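Local coordinates for protein putative cytochrome C (Sinorhizobium meliloti, PDB 4PWA) that binds heme c covalently and probably carries electrons as a small c-type cytochrome in bacterial sulfite oxidation, at residues 11-16 with 28-33. Residues are numbered along the deposited sequence; the frame is centred on the assembly and turned at random. Where two conformers were deposited one is given.
Sequences EIFLER and ADAEAV
Phe13 and Leu14 reach Ala30 by different turns of the first torsion: in Phe13 CG stands anti to the backbone N (chi1 -168°), whereas in Leu14 it is anti to the carbonyl carbon (chi1 -74°), and the two side chains close on the same methyl. Phe13 CD1 comes within 3.9 Å of Ala30 CB, and the neighbouring CE1 lies 3.8 Å from Ala32 CB, which sits at the ring edge, near its plane. One side of the phenyl thus spans two alanine methyls that both point at the helix from the loop and the start of strand 32-33.

Leu14 works alongside. Its CG is 4.0 Å from Ala30 CB, and both branch methyls, CD1 and CD2, face the CB and carbonyl oxygen of Ala30, CD2 coming to 3.6 Å from Ala30 O. No hydrogen bond crosses here; the fit is apolar, and most of it is buried. Trimming Leu14 to an alanine would probably open a gap beside Ala30, taking the aliphatic cover from the carbonyl oxygen of Ala30 and leaving the Ala30 methyl to Phe13 alone across this contact.

The helix has a wider pi-type turn here, with Glu11 O accepting from both Glu15 N and Arg16 N. On another side of it, Arg16 grips Glu11 OE2 side-on through NE (2.9 Å) and NH2, while its NH1 pairs with Glu71.

Beyond the contact, Phe13 also packs on Cys21 and His25, a covalent heme attachment point and an axial ligand of the iron, and Tyr78 of helix 69-82 touches Ala30. Glu31 and Ala32 form a G1 beta bulge opposite Leu27. The contact seats the end of helix 4-16 against this bulged turn, which follows the CXXCH heme-binding motif of a class I cytochrome c fold.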
ATOM      1  N   GLU A  11      14.248  14.304  -6.398  1.00 27.60           N
ATOM      2  CA  GLU A  11      14.049  14.812  -5.031  1.00 27.79           C
ATOM      3  C   GLU A  11      12.685  15.515  -4.879  1.00 26.66           C
ATOM      4  O   GLU A  11      12.070  15.451  -3.826  1.00 26.00           O
ATOM      5  CB  GLU A  11      15.187  15.742  -4.625  1.00 29.17           C
ATOM      6  CG  GLU A  11      15.107  16.245  -3.189  1.00 30.58           C
ATOM      7  CD  GLU A  11      16.292  17.105  -2.800  1.00 32.63           C
ATOM      8  OE1 GLU A  11      17.423  16.571  -2.732  1.00 34.75           O
ATOM      9  OE2 GLU A  11      16.093  18.311  -2.561  1.00 31.95           O
ATOM     10  N   ILE A  12      12.224  16.180  -5.931  1.00 26.42           N
ATOM     11  CA  ILE A  12      10.932  16.846  -5.886  1.00 25.80           C
ATOM     12  C   ILE A  12       9.863  15.774  -5.820  1.00 24.82           C
ATOM     13  O   ILE A  12       8.925  15.865  -5.022  1.00 24.24           O
ATOM     14  CB  ILE A  12      10.724  17.783  -7.114  1.00 26.36           C
ATOM     15  CG1 ILE A  12      11.676  18.982  -7.030  1.00 27.88           C
ATOM     16  CG2 ILE A  12       9.288  18.276  -7.208  1.00 24.70           C
ATOM     17  CD1 ILE A  12      11.875  19.721  -8.340  1.00 27.65           C
ATOM     18  N   PHE A  13      10.032  14.748  -6.655  1.00 24.74           N
ATOM     19  CA  PHE A  13       9.078  13.639  -6.755  1.00 23.70           C
ATOM     20  C   PHE A  13       8.954  12.860  -5.456  1.00 23.72           C
ATOM     21  O   PHE A  13       7.871  12.420  -5.098  1.00 22.83           O
ATOM     22  CB  PHE A  13       9.497  12.691  -7.875  1.00 23.86           C
ATOM     23  CG  PHE A  13       8.446  11.697  -8.246  1.00 22.78           C
ATOM     24  CD1 PHE A  13       8.361  10.479  -7.592  1.00 22.32           C
ATOM     25  CD2 PHE A  13       7.530  11.982  -9.233  1.00 23.08           C
ATOM     26  CE1 PHE A  13       7.395   9.571  -7.922  1.00 22.18           C
ATOM     27  CE2 PHE A  13       6.555  11.063  -9.573  1.00 22.46           C
ATOM     28  CZ  PHE A  13       6.495   9.859  -8.921  1.00 21.87           C
ATOM     29  N   LEU A  14      10.072  12.706  -4.756  1.00 25.13           N
ATOM     30  CA  LEU A  14      10.122  11.941  -3.508  1.00 26.14           C
ATOM     31  C   LEU A  14       9.960  12.732  -2.199  1.00 27.08           C
ATOM     32  O   LEU A  14       9.361  12.219  -1.261  1.00 27.25           O
ATOM     33  CB  LEU A  14      11.441  11.162  -3.440  1.00 27.03           C
ATOM     34  CG  LEU A  14      11.505   9.941  -4.362  1.00 26.90           C
ATOM     35  CD1 LEU A  14      12.928   9.474  -4.488  1.00 25.54           C
ATOM     36  CD2 LEU A  14      10.590   8.812  -3.823  1.00 25.99           C
ATOM     37  N   GLU A  15      10.466  13.968  -2.141  1.00 27.87           N
ATOM     38  CA  GLU A  15      10.596  14.687  -0.868  0.50 28.93           C
ATOM     39  C   GLU A  15       9.921  16.053  -0.848  1.00 28.73           C
ATOM     40  O   GLU A  15       9.140  16.339   0.036  1.00 29.47           O
ATOM     41  CB  GLU A  15      12.074  14.836  -0.503  0.50 30.22           C
ATOM     42  CG  GLU A  15      12.749  13.520  -0.150  0.50 31.65           C
ATOM     43  CD  GLU A  15      12.260  12.956   1.171  0.50 33.38           C
ATOM     44  OE1 GLU A  15      12.786  13.367   2.228  0.50 35.47           O
ATOM     45  OE2 GLU A  15      11.347  12.100   1.152  0.50 33.61           O
ATOM     46  N   ARG A  16      10.202  16.893  -1.829  1.00 28.57           N
ATOM     47  CA  ARG A  16       9.730  18.298  -1.775  1.00 28.79           C
ATOM     48  C   ARG A  16       8.235  18.513  -2.023  1.00 28.11           C
ATOM     49  O   ARG A  16       7.632  19.410  -1.425  1.00 28.90           O
ATOM     50  CB  ARG A  16      10.499  19.156  -2.771  1.00 28.99           C
ATOM     51  CG  ARG A  16      12.002  19.069  -2.642  1.00 29.74           C
ATOM     52  CD  ARG A  16      12.622  20.186  -3.456  1.00 30.11           C
ATOM     53  NE  ARG A  16      14.063  20.137  -3.464  1.00 30.55           N
ATOM     54  CZ  ARG A  16      14.837  21.003  -4.105  1.00 31.57           C
ATOM     55  NH1 ARG A  16      14.298  21.990  -4.808  1.00 31.81           N
ATOM     56  NH2 ARG A  16      16.157  20.877  -4.043  1.00 32.33           N
ATOM     57  N   ALA A  28       9.190   3.614 -11.159  1.00 23.91           N
ATOM     58  CA  ALA A  28      10.295   2.731 -10.828  1.00 24.75           C
ATOM     59  C   ALA A  28      11.604   3.462 -10.526  1.00 25.32           C
ATOM     60  O   ALA A  28      12.275   3.135  -9.563  1.00 26.26           O
ATOM     61  CB  ALA A  28      10.497   1.704 -11.949  1.00 25.63           C
ATOM     62  N   ASP A  29      11.954   4.471 -11.313  1.00 25.70           N
ATOM     63  CA  ASP A  29      13.243   5.144 -11.141  1.00 26.79           C
ATOM     64  C   ASP A  29      13.376   5.679  -9.721  1.00 26.54           C
ATOM     65  O   ASP A  29      14.449   5.641  -9.140  1.00 27.36           O
ATOM     66  CB  ASP A  29      13.417   6.264 -12.158  1.00 26.60           C
ATOM     67  CG  ASP A  29      14.737   7.006 -11.999  1.00 29.52           C
ATOM     68  OD1 ASP A  29      14.816   7.928 -11.149  1.00 30.37           O
ATOM     69  OD2 ASP A  29      15.699   6.699 -12.739  1.00 31.44           O
ATOM     70  N   ALA A  30      12.266   6.166  -9.176  1.00 25.95           N
ATOM     71  CA  ALA A  30      12.219   6.678  -7.816  1.00 26.10           C
ATOM     72  C   ALA A  30      11.922   5.594  -6.778  1.00 26.57           C
ATOM     73  O   ALA A  30      11.871   5.898  -5.599  1.00 27.18           O
ATOM     74  CB  ALA A  30      11.166   7.806  -7.719  1.00 25.04           C
ATOM     75  N   GLU A  31      11.753   4.339  -7.196  1.00 27.29           N
ATOM     76  CA  GLU A  31      11.340   3.254  -6.289  1.00 28.18           C
ATOM     77  C   GLU A  31      10.034   3.638  -5.577  1.00 27.06           C
ATOM     78  O   GLU A  31       9.870   3.402  -4.380  1.00 27.41           O
ATOM     79  CB  GLU A  31      12.423   2.925  -5.263  1.00 29.65           C
ATOM     80  CG  GLU A  31      13.801   2.657  -5.855  1.00 33.41           C
ATOM     81  CD  GLU A  31      14.922   2.710  -4.822  1.00 38.83           C
ATOM     82  OE1 GLU A  31      14.749   3.337  -3.748  1.00 41.54           O
ATOM     83  OE2 GLU A  31      15.992   2.115  -5.081  1.00 43.97           O
ATOM     84  N   ALA A  32       9.122   4.227  -6.339  1.00 25.61           N
ATOM     85  CA  ALA A  32       7.852   4.726  -5.835  1.00 24.88           C
ATOM     86  C   ALA A  32       6.745   3.775  -6.293  1.00 24.85           C
ATOM     87  O   ALA A  32       6.710   3.372  -7.464  1.00 24.19           O
ATOM     88  CB  ALA A  32       7.597   6.116  -6.365  1.00 23.41           C
ATOM     89  N   VAL A  33       5.862   3.416  -5.360  1.00 25.10           N
ATOM     90  CA  VAL A  33       4.802   2.440  -5.604  1.00 25.63           C
ATOM     91  C   VAL A  33       3.460   2.919  -5.030  1.00 25.98           C
ATOM     92  O   VAL A  33       2.656   2.127  -4.555  1.00 26.17           O
ATOM     93  CB  VAL A  33       5.159   1.029  -5.005  1.00 27.00           C
ATOM     94  CG1 VAL A  33       6.244   0.341  -5.825  1.00 26.33           C
ATOM     95  CG2 VAL A  33       5.564   1.151  -3.528  1.00 26.17           C
TER